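Local atomic coordinates of N-terminal acetyltransferase-like protein (Chaetomium thermophilum, PDB entry 5NNP), a protein that is probably the TPR-repeat auxiliary subunit of an N-terminal acetyltransferase A complex, a helical scaffold for the catalytic subunit. Residues S334-F337 / K338-T341. Residues are numbered along the deposited sequence; the frame is centred on the assembly and turned at random.
Sequences SDSF and KKET
With CG of Asp335 anti to its own amide nitrogen (chi1 -179°) and CG of Lys338 anti to its carbonyl carbon, the carboxylate is carried over the first turn of helix 336-352 and the lysine chain is led back past it. Asp335 is the N-cap: its OD1 accepts from Lys338 N at 3.1 Å, and the donor comes in from above the carboxylate plane, 46° out of it. The two side chains cross at about a right angle, CB of Asp335 lying 3.9 Å from CD of Lys338. Beyond that point the extended lysine leaves 4.5 Å between its NZ and OD2 of Asp335, a separation too long for a salt bridge; NZ instead makes a weak hydrogen bond to Leu298 O.

One residue later the regular helix ladder has started, since Lys339 N donates to Asp335 O at 3.0 Å and Glu340 N to Ser336 O with an N-H...O angle of 164°. Phe337 O takes two donors from Thr341, the amide N at 2.9 Å and OG1 at 2.7 Å, which approach from opposite faces of the carbonyl plane. The same hydroxyl oxygen sits over the centre of one face of the Phe337 ring, 3.5 Å above its plane; Lys338 and Thr341 also touch Phe306 of helix 303-320.

Without the carboxylate, as with an alanine here in place of Asp335, Lys338 N is likely to lose its side-chain capping acceptor and the lysine ammonium a nearby negative charge. Helix 336-352 thus opens with a side-chain cap, and the carboxylate, placed at the positive end of the helix dipole and near a lysine, is likely to be favoured in its ionised form.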
# COMPACT_ATOMS: atom_id res chain seq x y z
N SER A 334 7.12 -26.14 8.65
CA SER A 334 5.86 -26.49 9.29
C SER A 334 5.79 -28.01 9.43
O SER A 334 5.19 -28.52 10.37
CB SER A 334 4.66 -25.96 8.49
OG SER A 334 4.52 -26.60 7.23
N ASP A 335 6.41 -28.71 8.49
CA ASP A 335 6.52 -30.16 8.51
C ASP A 335 7.79 -30.55 9.27
O ASP A 335 8.90 -30.21 8.86
CB ASP A 335 6.53 -30.72 7.09
CG ASP A 335 6.60 -32.23 7.04
OD1 ASP A 335 7.51 -32.81 7.69
OD2 ASP A 335 5.77 -32.86 6.35
N SER A 336 7.61 -31.26 10.37
CA SER A 336 8.73 -31.65 11.22
C SER A 336 9.79 -32.42 10.45
O SER A 336 10.99 -32.17 10.59
CB SER A 336 8.22 -32.48 12.40
OG SER A 336 9.19 -32.53 13.42
N PHE A 337 9.33 -33.38 9.64
CA PHE A 337 10.22 -34.23 8.85
C PHE A 337 11.13 -33.43 7.94
O PHE A 337 12.33 -33.69 7.85
CB PHE A 337 9.40 -35.19 8.00
CG PHE A 337 10.22 -36.00 7.05
CD1 PHE A 337 10.85 -37.16 7.48
CD2 PHE A 337 10.36 -35.60 5.74
CE1 PHE A 337 11.61 -37.91 6.61
CE2 PHE A 337 11.12 -36.36 4.86
CZ PHE A 337 11.74 -37.52 5.31
N LYS A 338 10.55 -32.46 7.24
CA LYS A 338 11.32 -31.64 6.30
C LYS A 338 12.29 -30.76 7.07
O LYS A 338 13.40 -30.48 6.61
CB LYS A 338 10.37 -30.81 5.42
CG LYS A 338 9.52 -31.67 4.49
CD LYS A 338 8.52 -30.86 3.70
CE LYS A 338 7.61 -31.77 2.88
NZ LYS A 338 6.45 -31.01 2.34
N LYS A 339 11.88 -30.34 8.26
CA LYS A 339 12.71 -29.55 9.16
C LYS A 339 13.98 -30.32 9.56
O LYS A 339 15.09 -29.83 9.39
CB LYS A 339 11.91 -29.16 10.41
CG LYS A 339 12.71 -28.45 11.48
CD LYS A 339 11.83 -28.04 12.65
CE LYS A 339 11.27 -29.24 13.39
NZ LYS A 339 10.29 -28.84 14.45
N GLU A 340 13.80 -31.53 10.09
CA GLU A 340 14.94 -32.31 10.56
C GLU A 340 15.79 -32.75 9.38
O GLU A 340 17.02 -32.79 9.47
CB GLU A 340 14.46 -33.52 11.37
CG GLU A 340 13.60 -33.14 12.55
CD GLU A 340 13.04 -34.33 13.29
OE1 GLU A 340 13.27 -35.49 12.87
OE2 GLU A 340 12.38 -34.09 14.32
N THR A 341 15.13 -33.07 8.27
CA THR A 341 15.83 -33.55 7.09
C THR A 341 16.73 -32.46 6.50
O THR A 341 17.82 -32.73 6.01
CB THR A 341 14.85 -34.06 6.01
OG1 THR A 341 14.13 -35.20 6.51
CG2 THR A 341 15.59 -34.46 4.75